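Glucoamylase (Thermoanaerobacterium thermosaccharolyticum, PDB 1LF6) hydrolyses terminal alpha-1,4-linked glucose from the non-reducing ends of glucan chains, probably releasing beta-D-glucose, and probably also acts on isomaltose. Local coordinates at residues Ser11-Asn19 / Asp254-Leu262; Ser572-Glu583 / Ala593-Thr603. All coordinates share one frame; numbering follows the deposited sequence.

From the N terminus the chain first runs through Ser-11 to Asn-19, and interaction 1 closes when the helix starting at Asp-254 meets it. The 234 residues between are mostly strand and loop, and this contact brings the start of the modelled chain against a helix that follows strand 243-251, at the edge of the N-terminal beta-sandwich. The chain then builds the (alpha/alpha) barrel of family GH15, where interaction 2 closes a loop of only nine residues between 572-583 and 593-603, leading from strand 570-573 to helix 600-612. The contacts follow in series, neither nesting nor crossing. The centres of interaction 1 and interaction 2 are about 49 Å apart.

Interaction 1 (Ser11-Asn19 / Asp254-Leu262); sequences SIKIDRFNN and DSEAAKTAL
Lys-259 N donates a 2.8 Å hydrogen bond to Ser-255 O, and both residues meet Ile-12. No hydrogen bond spans the two segments; van der Waals contact carries the interface, with Ile-12 at its centre. Ile-12 CG1 stands opposite the backbone N (chi1 -173°) and the chain continues extended, which sends Ile-12 CD1 down onto the helix, 4.1 Å from Ala-258 CB and 3.6 Å from Leu-262 CD1. The side chains of Ile-12 and Leu-262 cross obliquely. The other branch, Ile-12 CG2, rests 3.6 Å from Ser-255 OG, so the residue straddles successive turns. Ile-14 repeats the approach: its CD1 lies 4.2 Å from Ser-255 CB, and its CG2 4.3 Å from Ala-258 CB.

In the fold, residues 14-16 form a weakly bonded strand running antiparallel to strand 166-173 of the N-terminal domain's sheet, while helix 254-266 packs on strands 176-183 and 186-192. The axes of strand 14-16 and of the helical segment 254-262 approach to 10.4 Å, their N-to-C directions 122° apart; the extended backbone points the beta carbons of Ile-12, Ile-14 and Arg-16 toward the helix. Cutting Ile-12 back to an alanine is likely to open a gap over Ala-258 and leave Leu-262 CD1 without its closest partner across this contact.

At the far end Arg-16 NH2 approaches Asp-254 OD1 to 4.3 Å, but the oxygen sits well off the guanidinium plane, leaving only an attraction between charges. Asp-254 OD2 bonds instead to Tyr-169 OH, and Arg-16 forms a cation-pi pair with that same tyrosine.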
loop_
_atom_site.group_PDB
_atom_site.type_symbol
_atom_site.label_atom_id
_atom_site.label_comp_id
_atom_site.label_asym_id
_atom_site.label_seq_id
_atom_site.Cartn_x
_atom_site.Cartn_y
_atom_site.Cartn_z
ATOM N N SER A 11 11.887 -23.976 -31.231
ATOM C CA SER A 11 11.300 -23.572 -29.921
ATOM C C SER A 11 9.886 -23.027 -30.112
ATOM O O SER A 11 8.907 -23.694 -29.776
ATOM C CB SER A 11 12.182 -22.507 -29.257
ATOM O OG SER A 11 11.692 -22.160 -27.971
ATOM N N ILE A 12 9.789 -21.817 -30.654
ATOM C CA ILE A 12 8.495 -21.182 -30.890
ATOM C C ILE A 12 8.466 -20.538 -32.273
ATOM O O ILE A 12 9.507 -20.180 -32.821
ATOM C CB ILE A 12 8.202 -20.094 -29.824
ATOM C CG1 ILE A 12 6.774 -19.567 -29.992
ATOM C CG2 ILE A 12 9.210 -18.954 -29.949
ATOM C CD1 ILE A 12 6.375 -18.540 -28.953
ATOM N N LYS A 13 7.268 -20.397 -32.833
ATOM C CA LYS A 13 7.106 -19.789 -34.146
ATOM C C LYS A 13 6.248 -18.533 -34.047
ATOM O O LYS A 13 5.021 -18.595 -34.134
ATOM C CB LYS A 13 6.457 -20.780 -35.118
ATOM C CG LYS A 13 6.253 -20.224 -36.522
ATOM C CD LYS A 13 5.466 -21.194 -37.392
ATOM C CE LYS A 13 5.194 -20.607 -38.768
ATOM N NZ LYS A 13 4.325 -21.498 -39.591
ATOM N N ILE A 14 6.902 -17.393 -33.863
ATOM C CA ILE A 14 6.200 -16.122 -33.754
ATOM C C ILE A 14 6.248 -15.350 -35.072
ATOM O O ILE A 14 7.314 -15.159 -35.657
ATOM C CB ILE A 14 6.802 -15.253 -32.615
ATOM C CG1 ILE A 14 8.324 -15.166 -32.761
ATOM C CG2 ILE A 14 6.444 -15.855 -31.260
ATOM C CD1 ILE A 14 9.001 -14.325 -31.688
ATOM N N ASP A 15 5.080 -14.924 -35.542
ATOM C CA ASP A 15 4.972 -14.174 -36.789
ATOM C C ASP A 15 4.334 -12.816 -36.528
ATOM O O ASP A 15 3.202 -12.739 -36.050
ATOM C CB ASP A 15 4.112 -14.939 -37.796
ATOM C CG ASP A 15 4.653 -16.321 -38.099
ATOM O OD1 ASP A 15 3.941 -17.097 -38.773
ATOM O OD2 ASP A 15 5.786 -16.631 -37.674
ATOM N N ARG A 16 5.059 -11.748 -36.844
ATOM C CA ARG A 16 4.549 -10.395 -36.645
ATOM C C ARG A 16 4.062 -9.824 -37.975
ATOM O O ARG A 16 4.580 -10.170 -39.036
ATOM C CB ARG A 16 5.641 -9.501 -36.047
ATOM C CG ARG A 16 5.173 -8.095 -35.690
ATOM C CD ARG A 16 6.238 -7.348 -34.899
ATOM N NE ARG A 16 5.870 -5.953 -34.661
ATOM C CZ ARG A 16 6.590 -5.099 -33.937
ATOM N NH1 ARG A 16 6.175 -3.850 -33.780
ATOM N NH2 ARG A 16 7.722 -5.494 -33.365
ATOM N N PHE A 17 3.061 -8.956 -37.910
ATOM C CA PHE A 17 2.504 -8.350 -39.111
ATOM C C PHE A 17 2.002 -6.936 -38.849
ATOM O O PHE A 17 1.392 -6.665 -37.812
ATOM C CB PHE A 17 1.348 -9.201 -39.640
ATOM C CG PHE A 17 0.327 -9.550 -38.594
ATOM C CD1 PHE A 17 0.501 -10.664 -37.778
ATOM C CD2 PHE A 17 -0.797 -8.755 -38.407
ATOM C CE1 PHE A 17 -0.431 -10.982 -36.794
ATOM C CE2 PHE A 17 -1.735 -9.064 -37.425
ATOM C CZ PHE A 17 -1.551 -10.180 -36.617
ATOM N N ASN A 18 2.267 -6.038 -39.791
ATOM C CA ASN A 18 1.828 -4.653 -39.673
ATOM C C ASN A 18 0.963 -4.321 -40.883
ATOM O O ASN A 18 1.390 -3.638 -41.815
ATOM C CB ASN A 18 3.035 -3.712 -39.588
ATOM C CG ASN A 18 2.630 -2.265 -39.387
ATOM O OD1 ASN A 18 1.647 -1.975 -38.703
ATOM N ND2 ASN A 18 3.393 -1.348 -39.971
ATOM N N ASN A 19 -0.265 -4.822 -40.847
ATOM C CA ASN A 19 -1.217 -4.626 -41.925
ATOM C C ASN A 19 -1.848 -3.238 -41.928
ATOM O O ASN A 19 -1.989 -2.619 -42.984
ATOM C CB ASN A 19 -2.306 -5.697 -41.835
ATOM C CG ASN A 19 -1.745 -7.108 -41.941
ATOM O OD1 ASN A 19 -2.118 -7.995 -41.172
ATOM N ND2 ASN A 19 -0.846 -7.322 -42.900
ATOM N N ASP A 254 9.908 -10.221 -26.991
ATOM C CA ASP A 254 8.675 -10.729 -27.586
ATOM C C ASP A 254 8.537 -12.234 -27.395
ATOM O O ASP A 254 7.475 -12.732 -27.020
ATOM C CB ASP A 254 8.651 -10.411 -29.083
ATOM C CG ASP A 254 7.766 -9.234 -29.412
ATOM O OD1 ASP A 254 7.845 -8.727 -30.550
ATOM O OD2 ASP A 254 6.981 -8.823 -28.531
ATOM N N SER A 255 9.622 -12.952 -27.658
ATOM C CA SER A 255 9.623 -14.402 -27.534
ATOM C C SER A 255 9.366 -14.859 -26.106
ATOM O O SER A 255 8.605 -15.801 -25.880
ATOM C CB SER A 255 10.957 -14.968 -28.023
ATOM O OG SER A 255 10.915 -16.383 -28.050
ATOM N N GLU A 256 9.996 -14.193 -25.142
ATOM C CA GLU A 256 9.817 -14.562 -23.745
ATOM C C GLU A 256 8.364 -14.375 -23.322
ATOM O O GLU A 256 7.741 -15.293 -22.792
ATOM C CB GLU A 256 10.725 -13.731 -22.835
ATOM C CG GLU A 256 11.013 -14.409 -21.499
ATOM C CD GLU A 256 11.603 -13.468 -20.459
ATOM O OE1 GLU A 256 12.361 -12.551 -20.838
ATOM O OE2 GLU A 256 11.319 -13.657 -19.258
ATOM N N ALA A 257 7.819 -13.185 -23.561
ATOM C CA ALA A 257 6.436 -12.903 -23.190
ATOM C C ALA A 257 5.472 -13.910 -23.809
ATOM O O ALA A 257 4.639 -14.493 -23.111
ATOM C CB ALA A 257 6.057 -11.487 -23.613
ATOM N N ALA A 258 5.589 -14.114 -25.120
ATOM C CA ALA A 258 4.719 -15.046 -25.836
ATOM C C ALA A 258 4.860 -16.468 -25.306
ATOM O O ALA A 258 3.868 -17.138 -25.037
ATOM C CB ALA A 258 5.034 -15.011 -27.331
ATOM N N LYS A 259 6.098 -16.923 -25.163
ATOM C CA LYS A 259 6.364 -18.264 -24.660
ATOM C C LYS A 259 5.745 -18.473 -23.278
ATOM O O LYS A 259 5.189 -19.532 -22.990
ATOM C CB LYS A 259 7.871 -18.501 -24.579
ATOM C CG LYS A 259 8.250 -19.881 -24.062
ATOM C CD LYS A 259 9.757 -20.061 -24.032
ATOM C CE LYS A 259 10.134 -21.475 -23.620
ATOM N NZ LYS A 259 9.573 -22.484 -24.563
ATOM N N THR A 260 5.852 -17.459 -22.427
ATOM C CA THR A 260 5.304 -17.531 -21.077
ATOM C C THR A 260 3.781 -17.649 -21.119
ATOM O O THR A 260 3.190 -18.417 -20.360
ATOM C CB THR A 260 5.696 -16.282 -20.257
ATOM O OG1 THR A 260 7.123 -16.174 -20.212
ATOM C CG2 THR A 260 5.153 -16.379 -18.835
ATOM N N ALA A 261 3.150 -16.893 -22.010
ATOM C CA ALA A 261 1.700 -16.937 -22.144
ATOM C C ALA A 261 1.269 -18.324 -22.608
ATOM O O ALA A 261 0.267 -18.867 -22.140
ATOM C CB ALA A 261 1.234 -15.883 -23.140
ATOM N N LEU A 262 2.035 -18.899 -23.531
ATOM C CA LEU A 262 1.726 -20.228 -24.048
ATOM C C LEU A 262 1.863 -21.289 -22.959
ATOM O O LEU A 262 1.072 -22.227 -22.894
ATOM C CB LEU A 262 2.647 -20.569 -25.225
ATOM C CG LEU A 262 2.430 -19.780 -26.521
ATOM C CD1 LEU A 262 3.487 -20.173 -27.542
ATOM C CD2 LEU A 262 1.033 -20.056 -27.065
#

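Interaction 2 (Ser572-Glu583 / Ala593-Thr603); sequences SWYRYNHDGYGE and AGKGRLWPLLT
A bend at chi3 (88°) turns the Arg-575 side chain along Trp-599, and an unusual chi2 of 25° in Leu-598 puts its CD1 over Tyr-574. The Arg-575 guanidinium and the indole lie only 8° from parallel, with Arg-575 NE 3.3 Å from Trp-599 CZ2, while Arg-575 CG makes a CH-pi contact above the five-membered ring. Leu-598 CD1 stands 3.5 Å from the centroid of the Tyr-574 ring, nearly on its normal. Backbone bonds join the same segments: Trp-599 N to Trp-573 O, and Gly-596 N to Asp-579 O (2.8 Å). Gly-596 leaves room for the Asp-579 carboxylate, which a beta carbon there would strike. Water 2 accepts from Trp-599 NE1 at 2.7 Å and lies within bonding distance of Tyr-581 O, tying the indole to the 572-583 segment.

At the other end Arg-597 NH2 meets Glu-583 O at 2.6 Å, in the guanidinium plane, and NE adds a weak second bond. Arg-597 NH1 is salt-bridged to Glu-640. Glu-583 OE1 accepts from NE1 of Trp-325, a probable substrate-binding residue, so Glu-583 is probably its second-shell partner, and the grip of Arg-597 on the Glu-583 carbonyl is consistent with a further, steadying shell.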
loop_
_atom_site.group_PDB
_atom_site.type_symbol
_atom_site.label_atom_id
_atom_site.label_comp_id
_atom_site.label_asym_id
_atom_site.label_seq_id
_atom_site.Cartn_x
_atom_site.Cartn_y
_atom_site.Cartn_z
ATOM N N SER A 572 -12.316 7.491 15.260
ATOM C CA SER A 572 -11.037 7.661 14.582
ATOM C C SER A 572 -10.574 9.091 14.854
ATOM O O SER A 572 -11.337 9.907 15.368
ATOM C CB SER A 572 -11.144 7.405 13.080
ATOM O OG SER A 572 -9.844 7.177 12.539
ATOM N N TRP A 573 -9.327 9.385 14.518
ATOM C CA TRP A 573 -8.758 10.700 14.763
ATOM C C TRP A 573 -8.044 11.269 13.542
ATOM O O TRP A 573 -7.627 10.518 12.660
ATOM C CB TRP A 573 -7.735 10.615 15.902
ATOM C CG TRP A 573 -8.315 10.339 17.248
ATOM C CD1 TRP A 573 -8.465 11.233 18.265
ATOM C CD2 TRP A 573 -8.866 9.098 17.721
ATOM N NE1 TRP A 573 -9.074 10.635 19.341
ATOM C CE2 TRP A 573 -9.334 9.325 19.035
ATOM C CE3 TRP A 573 -9.013 7.816 17.160
ATOM C CZ2 TRP A 573 -9.940 8.322 19.802
ATOM C CZ3 TRP A 573 -9.616 6.818 17.921
ATOM C CH2 TRP A 573 -10.071 7.079 19.229
ATOM N N TYR A 574 -7.917 12.598 13.492
ATOM C CA TYR A 574 -7.170 13.275 12.423
ATOM C C TYR A 574 -5.726 13.207 12.922
ATOM O O TYR A 574 -5.496 12.990 14.114
ATOM C CB TYR A 574 -7.546 14.756 12.321
ATOM C CG TYR A 574 -8.952 15.048 11.856
ATOM C CD1 TYR A 574 -9.273 15.038 10.503
ATOM C CD2 TYR A 574 -9.961 15.355 12.774
ATOM C CE1 TYR A 574 -10.562 15.330 10.069
ATOM C CE2 TYR A 574 -11.255 15.647 12.351
ATOM C CZ TYR A 574 -11.547 15.633 10.998
ATOM O OH TYR A 574 -12.821 15.933 10.571
ATOM N N ARG A 575 -4.764 13.415 12.030
ATOM C CA ARG A 575 -3.349 13.395 12.411
ATOM C C ARG A 575 -3.020 14.591 13.309
ATOM O O ARG A 575 -2.147 14.507 14.167
ATOM C CB ARG A 575 -2.460 13.466 11.171
ATOM C CG ARG A 575 -2.785 12.453 10.097
ATOM C CD ARG A 575 -2.310 12.986 8.746
ATOM N NE ARG A 575 -0.938 12.658 8.437
ATOM C CZ ARG A 575 -0.192 13.314 7.552
ATOM N NH1 ARG A 575 1.057 12.931 7.328
ATOM N NH2 ARG A 575 -0.676 14.368 6.917
ATOM N N TYR A 576 -3.711 15.707 13.080
ATOM C CA TYR A 576 -3.527 16.942 13.858
ATOM C C TYR A 576 -4.495 17.992 13.325
ATOM O O TYR A 576 -5.001 17.855 12.213
ATOM C CB TYR A 576 -2.082 17.450 13.745
ATOM C CG TYR A 576 -1.604 17.679 12.325
ATOM C CD1 TYR A 576 -1.915 18.858 11.638
ATOM C CD2 TYR A 576 -0.859 16.707 11.656
ATOM C CE1 TYR A 576 -1.498 19.060 10.326
ATOM C CE2 TYR A 576 -0.438 16.901 10.337
ATOM C CZ TYR A 576 -0.762 18.078 9.682
ATOM O OH TYR A 576 -0.357 18.265 8.381
ATOM N N ASN A 577 -4.759 19.037 14.108
ATOM C CA ASN A 577 -5.690 20.075 13.666
ATOM C C ASN A 577 -5.175 20.798 12.431
ATOM O O ASN A 577 -3.983 21.091 12.328
ATOM C CB ASN A 577 -5.927 21.126 14.763
ATOM C CG ASN A 577 -5.467 20.674 16.124
ATOM O OD1 ASN A 577 -4.294 20.362 16.326
ATOM N ND2 ASN A 577 -6.396 20.641 17.079
ATOM N N HIS A 578 -6.087 21.080 11.506
ATOM C CA HIS A 578 -5.784 21.800 10.272
ATOM C C HIS A 578 -4.991 21.011 9.240
ATOM O O HIS A 578 -4.411 21.584 8.318
ATOM C CB HIS A 578 -5.067 23.111 10.604
ATOM C CG HIS A 578 -5.781 23.933 11.631
ATOM N ND1 HIS A 578 -7.049 24.433 11.430
ATOM C CD2 HIS A 578 -5.424 24.305 12.884
ATOM C CE1 HIS A 578 -7.445 25.076 12.515
ATOM N NE2 HIS A 578 -6.478 25.013 13.412
ATOM N N ASP A 579 -4.969 19.693 9.397
ATOM C CA ASP A 579 -4.264 18.830 8.458
ATOM C C ASP A 579 -4.933 19.033 7.100
ATOM O O ASP A 579 -6.162 19.026 7.000
ATOM C CB ASP A 579 -4.382 17.369 8.909
ATOM C CG ASP A 579 -3.674 16.398 7.974
ATOM O OD1 ASP A 579 -2.988 16.842 7.029
ATOM O OD2 ASP A 579 -3.802 15.175 8.200
ATOM N N GLY A 580 -4.136 19.230 6.056
ATOM C CA GLY A 580 -4.716 19.437 4.742
ATOM C C GLY A 580 -4.475 18.307 3.761
ATOM O O GLY A 580 -4.909 18.385 2.617
ATOM N N TYR A 581 -3.797 17.251 4.204
ATOM C CA TYR A 581 -3.490 16.118 3.337
ATOM C C TYR A 581 -4.690 15.196 3.077
ATOM O O TYR A 581 -4.803 14.124 3.672
ATOM C CB TYR A 581 -2.328 15.311 3.935
ATOM C CG TYR A 581 -1.791 14.221 3.026
ATOM C CD1 TYR A 581 -1.859 12.880 3.399
ATOM C CD2 TYR A 581 -1.204 14.534 1.799
ATOM C CE1 TYR A 581 -1.354 11.874 2.573
ATOM C CE2 TYR A 581 -0.695 13.537 0.966
ATOM C CZ TYR A 581 -0.776 12.208 1.362
ATOM O OH TYR A 581 -0.278 11.219 0.541
ATOM N N GLY A 582 -5.578 15.617 2.178
ATOM C CA GLY A 582 -6.748 14.811 1.855
ATOM C C GLY A 582 -7.733 15.518 0.937
ATOM O O GLY A 582 -7.536 16.682 0.602
ATOM N N GLU A 583 -8.799 14.826 0.533
ATOM C CA GLU A 583 -9.800 15.421 -0.358
ATOM C C GLU A 583 -10.401 16.694 0.217
ATOM O O GLU A 583 -10.871 16.710 1.359
ATOM C CB GLU A 583 -10.920 14.423 -0.665
ATOM C CG GLU A 583 -10.523 13.363 -1.671
ATOM C CD GLU A 583 -10.484 11.979 -1.074
ATOM O OE1 GLU A 583 -9.387 11.502 -0.719
ATOM O OE2 GLU A 583 -11.552 11.351 -0.965
ATOM N N ALA A 593 -3.626 20.470 -2.041
ATOM C CA ALA A 593 -4.233 21.278 -0.983
ATOM C C ALA A 593 -5.710 20.929 -0.804
ATOM O O ALA A 593 -6.535 21.214 -1.675
ATOM C CB ALA A 593 -4.080 22.758 -1.303
ATOM N N GLY A 594 -6.034 20.312 0.331
ATOM C CA GLY A 594 -7.406 19.928 0.609
ATOM C C GLY A 594 -7.687 19.834 2.097
ATOM O O GLY A 594 -7.418 20.771 2.841
ATOM N N LYS A 595 -8.212 18.697 2.540
ATOM C CA LYS A 595 -8.533 18.525 3.951
ATOM C C LYS A 595 -8.224 17.101 4.420
ATOM O O LYS A 595 -8.791 16.135 3.914
ATOM C CB LYS A 595 -10.011 18.843 4.161
ATOM C CG LYS A 595 -10.459 19.064 5.587
ATOM C CD LYS A 595 -11.944 19.409 5.559
ATOM C CE LYS A 595 -12.474 19.899 6.885
ATOM N NZ LYS A 595 -13.920 20.281 6.749
ATOM N N GLY A 596 -7.310 16.987 5.380
ATOM C CA GLY A 596 -6.933 15.688 5.912
ATOM C C GLY A 596 -8.121 15.001 6.559
ATOM O O GLY A 596 -8.909 15.637 7.251
ATOM N N ARG A 597 -8.258 13.698 6.346
ATOM C CA ARG A 597 -9.388 12.986 6.919
ATOM C C ARG A 597 -8.974 12.065 8.065
ATOM O O ARG A 597 -7.874 12.192 8.604
ATOM C CB ARG A 597 -10.120 12.226 5.808
ATOM C CG ARG A 597 -10.516 13.129 4.629
ATOM C CD ARG A 597 -11.587 14.178 5.001
ATOM N NE ARG A 597 -11.829 15.145 3.928
ATOM C CZ ARG A 597 -12.856 15.994 3.890
ATOM N NH1 ARG A 597 -13.755 16.004 4.862
ATOM N NH2 ARG A 597 -12.982 16.846 2.879
ATOM N N LEU A 598 -9.864 11.156 8.445
ATOM C CA LEU A 598 -9.622 10.228 9.549
ATOM C C LEU A 598 -8.740 9.045 9.168
ATOM O O LEU A 598 -8.900 8.463 8.102
ATOM C CB LEU A 598 -10.959 9.720 10.092
ATOM C CG LEU A 598 -11.720 10.560 11.129
ATOM C CD1 LEU A 598 -11.369 12.028 11.028
ATOM C CD2 LEU A 598 -13.215 10.336 10.935
ATOM N N TRP A 599 -7.821 8.687 10.059
ATOM C CA TRP A 599 -6.909 7.582 9.805
ATOM C C TRP A 599 -7.196 6.357 10.660
ATOM O O TRP A 599 -6.990 6.373 11.874
ATOM C CB TRP A 599 -5.461 8.022 10.049
ATOM C CG TRP A 599 -4.920 8.979 9.020
ATOM C CD1 TRP A 599 -5.506 10.130 8.573
ATOM C CD2 TRP A 599 -3.663 8.882 8.343
ATOM N NE1 TRP A 599 -4.692 10.756 7.663
ATOM C CE2 TRP A 599 -3.552 10.012 7.502
ATOM C CE3 TRP A 599 -2.618 7.949 8.366
ATOM C CZ2 TRP A 599 -2.435 10.236 6.687
ATOM C CZ3 TRP A 599 -1.505 8.172 7.556
ATOM C CH2 TRP A 599 -1.425 9.310 6.726
ATOM N N PRO A 600 -7.688 5.274 10.043
ATOM C CA PRO A 600 -7.944 4.101 10.884
ATOM C C PRO A 600 -6.654 3.696 11.609
ATOM O O PRO A 600 -6.691 3.064 12.663
ATOM C CB PRO A 600 -8.446 3.044 9.888
ATOM C CG PRO A 600 -8.175 3.632 8.517
ATOM C CD PRO A 600 -8.283 5.112 8.708
ATOM N N LEU A 601 -5.514 4.075 11.037
ATOM C CA LEU A 601 -4.219 3.784 11.656
ATOM C C LEU A 601 -4.215 4.354 13.074
ATOM O O LEU A 601 -3.765 3.702 14.009
ATOM C CB LEU A 601 -3.082 4.430 10.853
ATOM C CG LEU A 601 -1.697 4.521 11.514
ATOM C CD1 LEU A 601 -1.157 3.129 11.816
ATOM C CD2 LEU A 601 -0.744 5.272 10.592
ATOM N N LEU A 602 -4.721 5.576 13.225
ATOM C CA LEU A 602 -4.756 6.223 14.525
ATOM C C LEU A 602 -5.792 5.606 15.460
ATOM O O LEU A 602 -5.710 5.767 16.678
ATOM C CB LEU A 602 -4.989 7.726 14.356
ATOM C CG LEU A 602 -3.842 8.360 13.558
ATOM C CD1 LEU A 602 -4.068 9.860 13.411
ATOM C CD2 LEU A 602 -2.515 8.065 14.267
ATOM N N THR A 603 -6.769 4.905 14.895
ATOM C CA THR A 603 -7.775 4.226 15.708
ATOM C C THR A 603 -7.041 3.051 16.349
ATOM O O THR A 603 -7.225 2.750 17.525
ATOM C CB THR A 603 -8.931 3.685 14.843
ATOM O OG1 THR A 603 -9.686 4.783 14.317
ATOM C CG2 THR A 603 -9.850 2.790 15.682
HETATM O O HOH W 1 -6.033 14.179 9.407
HETATM O O HOH W 2 -4.649 13.251 6.588
HETATM O O HOH W 3 -8.256 18.002 8.958
#